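Local coordinates for protein F420-reducing hydrogenase, subunit beta (Methanothermobacter marburgensis, PDB 4OMF) that carries FAD and an iron-sulfur cluster and, as the beta subunit of a hydrogenase, probably passes electrons from hydrogen oxidation to coenzyme F420, at residues T74-S79 with M161-G166. Sequence-based numbering, arbitrary orientation.
Sequences TKYTFS and MDIGKG. With FAD (flavin-adenine dinucleotide), chain R.
Tyr76, at the centre of an inverse gamma turn in the FAD-binding loop, lays its ring against the edge strand 160-164 of a small antiparallel sheet. Its two faces are covered differently. Ile163, whose flexible aliphatic branch suits a flat partner, sets CD1 almost on the ring normal, 3.8 Å from the centroid, in a CH-pi contact; the methyl CG2 of Thr74 lies on the opposite face, toward the rim. Met161 makes an oblique Met-aromatic contact, SD 3.6 Å from Tyr76 CD2. The bend of its chain at chi3 (59°) turns CE away while SD also accepts a straight but weak hydrogen bond from Tyr76 N at 3.6 Å. The isoalloxazine meets the ring edge, with FAD C5X 3.8 Å from Tyr76 CE1. At the polar end, the Asp162 carboxylate is nearly coplanar with the ring, Ile163 N gives Tyr76 OH a weak hydrogen bond of 3.2 Å, bent at 122°, and water 2 joins Tyr76 OH, Asp162 OD1 and FAD O2'. A phenylalanine here would probably keep the apolar packing but leave water 2 and Ile163 N without their phenolic partner. The side-chain amide of Gln24 hydrogen-bonds both Thr74 N and Met161 O, tying loop to strand. Thr74, beta-branched, has a methyl for the ring and a hydroxyl for the cofactor: CG2, anti to the backbone N, also nears the flavin, while OG1 shares a hydrogen bond with FAD O2' at 2.7 Å.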
loop_
_atom_site.group_PDB
_atom_site.type_symbol
_atom_site.label_atom_id
_atom_site.label_comp_id
_atom_site.label_asym_id
_atom_site.label_seq_id
_atom_site.Cartn_x
_atom_site.Cartn_y
_atom_site.Cartn_z
ATOM N N THR C 74 -4.462 -30.575 20.407
ATOM C CA THR C 74 -3.486 -29.533 20.077
ATOM C C THR C 74 -2.925 -29.623 18.654
ATOM O O THR C 74 -2.623 -30.692 18.155
ATOM C CB THR C 74 -2.290 -29.572 21.048
ATOM O OG1 THR C 74 -2.769 -29.443 22.386
ATOM C CG2 THR C 74 -1.306 -28.435 20.764
ATOM N N LYS C 75 -2.776 -28.470 18.026
ATOM C CA LYS C 75 -2.044 -28.355 16.775
ATOM C C LYS C 75 -0.856 -27.438 17.028
ATOM O O LYS C 75 -1.058 -26.287 17.383
ATOM C CB LYS C 75 -2.939 -27.793 15.664
ATOM C CG LYS C 75 -4.184 -28.661 15.374
ATOM C CD LYS C 75 -5.343 -28.238 16.273
ATOM C CE LYS C 75 -6.506 -29.210 16.196
ATOM N NZ LYS C 75 -7.647 -28.804 17.109
ATOM N N TYR C 76 0.374 -27.939 16.872
ATOM C CA TYR C 76 1.532 -27.101 17.192
ATOM C C TYR C 76 1.938 -26.215 16.013
ATOM O O TYR C 76 3.082 -26.255 15.562
ATOM C CB TYR C 76 2.719 -27.952 17.652
ATOM C CG TYR C 76 2.427 -28.707 18.928
ATOM C CD1 TYR C 76 2.288 -28.031 20.148
ATOM C CD2 TYR C 76 2.296 -30.093 18.923
ATOM C CE1 TYR C 76 2.017 -28.718 21.318
ATOM C CE2 TYR C 76 2.019 -30.790 20.091
ATOM C CZ TYR C 76 1.882 -30.099 21.285
ATOM O OH TYR C 76 1.607 -30.801 22.432
ATOM N N THR C 77 0.981 -25.428 15.518
ATOM C CA THR C 77 1.263 -24.411 14.521
ATOM C C THR C 77 0.279 -23.263 14.720
ATOM O O THR C 77 -0.520 -23.245 15.684
ATOM C CB THR C 77 1.215 -24.977 13.074
ATOM O OG1 THR C 77 1.680 -23.984 12.139
ATOM C CG2 THR C 77 -0.190 -25.395 12.692
ATOM N N PHE C 78 0.350 -22.263 13.852
ATOM C CA PHE C 78 -0.392 -21.031 14.090
ATOM C C PHE C 78 -1.897 -21.191 13.947
ATOM O O PHE C 78 -2.381 -21.788 12.990
ATOM C CB PHE C 78 0.071 -19.928 13.126
ATOM C CG PHE C 78 1.560 -19.744 13.081
ATOM C CD1 PHE C 78 2.236 -19.764 11.873
ATOM C CD2 PHE C 78 2.288 -19.535 14.244
ATOM C CE1 PHE C 78 3.612 -19.586 11.821
ATOM C CE2 PHE C 78 3.654 -19.371 14.201
ATOM C CZ PHE C 78 4.324 -19.395 12.980
ATOM N N SER C 79 -2.633 -20.630 14.902
ATOM C CA SER C 79 -4.066 -20.418 14.776
ATOM C C SER C 79 -4.304 -19.078 15.439
ATOM O O SER C 79 -4.375 -19.002 16.657
ATOM C CB SER C 79 -4.879 -21.519 15.448
ATOM O OG SER C 79 -6.276 -21.269 15.331
ATOM N N MET C 161 -0.609 -35.285 17.843
ATOM C CA MET C 161 0.765 -34.873 18.122
ATOM C C MET C 161 0.839 -34.407 19.578
ATOM O O MET C 161 -0.173 -34.014 20.161
ATOM C CB MET C 161 1.240 -33.779 17.151
ATOM C CG MET C 161 0.362 -32.526 17.097
ATOM S SD MET C 161 0.945 -31.342 15.840
ATOM C CE MET C 161 0.855 -32.316 14.339
ATOM N N ASP C 162 2.034 -34.471 20.159
ATOM C CA ASP C 162 2.211 -34.142 21.576
ATOM C C ASP C 162 3.668 -33.756 21.816
ATOM O O ASP C 162 4.566 -34.171 21.080
ATOM C CB ASP C 162 1.821 -35.342 22.450
ATOM C CG ASP C 162 1.386 -34.937 23.852
ATOM O OD1 ASP C 162 1.416 -33.724 24.161
ATOM O OD2 ASP C 162 1.001 -35.839 24.633
ATOM N N ILE C 163 3.895 -32.945 22.837
ATOM C CA ILE C 163 5.245 -32.551 23.228
ATOM C C ILE C 163 5.358 -32.793 24.722
ATOM O O ILE C 163 4.445 -32.471 25.476
ATOM C CB ILE C 163 5.535 -31.068 22.880
ATOM C CG1 ILE C 163 5.638 -30.901 21.363
ATOM C CG2 ILE C 163 6.803 -30.575 23.604
ATOM C CD1 ILE C 163 5.830 -29.469 20.870
ATOM N N GLY C 164 6.454 -33.401 25.148
ATOM C CA GLY C 164 6.643 -33.690 26.558
ATOM C C GLY C 164 7.769 -34.666 26.781
ATOM O O GLY C 164 8.175 -35.390 25.865
ATOM N N LYS C 165 8.284 -34.678 28.010
ATOM C CA LYS C 165 9.364 -35.568 28.399
ATOM C C LYS C 165 10.535 -35.549 27.407
ATOM O O LYS C 165 11.121 -36.587 27.094
ATOM C CB LYS C 165 8.827 -36.993 28.568
ATOM C CG LYS C 165 7.637 -37.063 29.526
ATOM C CD LYS C 165 7.276 -38.498 29.888
ATOM C CE LYS C 165 5.916 -38.573 30.589
ATOM N NZ LYS C 165 4.760 -38.251 29.685
ATOM N N GLY C 166 10.862 -34.357 26.925
ATOM C CA GLY C 166 12.036 -34.157 26.105
ATOM C C GLY C 166 11.862 -34.533 24.646
ATOM O O GLY C 166 12.837 -34.564 23.909
HETATM P PA FAD R . -8.730 -29.815 24.679
HETATM O O1A FAD R . -7.906 -30.815 23.909
HETATM O O2A FAD R . -10.068 -30.137 25.277
HETATM O O5B FAD R . -8.937 -28.550 23.734
HETATM C C5B FAD R . -7.736 -27.967 23.209
HETATM C C4B FAD R . -8.052 -26.513 22.851
HETATM O O4B FAD R . -6.862 -25.879 22.379
HETATM C C3B FAD R . -9.085 -26.459 21.732
HETATM O O3B FAD R . -10.151 -25.549 22.042
HETATM C C2B FAD R . -8.285 -25.929 20.550
HETATM O O2B FAD R . -9.101 -25.087 19.720
HETATM C C1B FAD R . -7.156 -25.151 21.199
HETATM N N9A FAD R . -5.981 -25.127 20.310
HETATM C C8A FAD R . -5.388 -26.202 19.762
HETATM N N7A FAD R . -4.325 -25.830 19.010
HETATM C C5A FAD R . -4.247 -24.473 19.091
HETATM C C6A FAD R . -3.368 -23.429 18.517
HETATM N N6A FAD R . -2.344 -23.748 17.682
HETATM N N1A FAD R . -3.625 -22.157 18.861
HETATM C C2A FAD R . -4.657 -21.809 19.658
HETATM N N3A FAD R . -5.512 -22.702 20.211
HETATM C C4A FAD R . -5.340 -24.023 19.953
HETATM N N1 FAD R . 1.130 -27.498 27.177
HETATM C C2 FAD R . 2.120 -27.495 28.156
HETATM O O2 FAD R . 1.910 -28.105 29.224
HETATM N N3 FAD R . 3.325 -26.856 27.898
HETATM C C4 FAD R . 3.532 -26.184 26.711
HETATM O O4 FAD R . 4.618 -25.588 26.535
HETATM C C4X FAD R . 2.869 -26.729 25.548
HETATM N N5 FAD R . 3.199 -26.064 24.262
HETATM C C5X FAD R . 2.002 -25.615 23.539
HETATM C C6 FAD R . 2.264 -24.926 22.344
HETATM C C7 FAD R . 1.216 -24.639 21.460
HETATM C C7M FAD R . 1.488 -23.881 20.168
HETATM C C8 FAD R . -0.068 -25.068 21.789
HETATM C C8M FAD R . -1.284 -24.825 20.915
HETATM C C9 FAD R . -0.335 -25.775 22.982
HETATM C C9A FAD R . 0.721 -26.136 23.826
HETATM N N10 FAD R . 0.451 -26.756 25.073
HETATM C C10 FAD R . 1.486 -27.184 25.884
HETATM C "C1'" FAD R . -0.910 -26.931 25.617
HETATM C "C2'" FAD R . -1.528 -28.276 25.334
HETATM O "O2'" FAD R . -0.947 -28.969 24.326
HETATM C "C3'" FAD R . -2.875 -28.256 25.381
HETATM O "O3'" FAD R . -3.449 -27.624 24.327
HETATM C "C4'" FAD R . -3.511 -27.939 26.724
HETATM O "O4'" FAD R . -3.001 -28.786 27.776
HETATM C "C5'" FAD R . -5.038 -28.042 26.646
HETATM O "O5'" FAD R . -5.426 -29.407 26.635
HETATM P P FAD R . -6.923 -29.845 26.993
HETATM O O1P FAD R . -7.278 -29.153 28.291
HETATM O O2P FAD R . -7.037 -31.340 26.933
HETATM O O3P FAD R . -7.786 -29.134 25.811
HETATM O O HOH W 1 -2.929 -33.387 18.867
HETATM O O HOH W 2 1.042 -30.611 24.851
#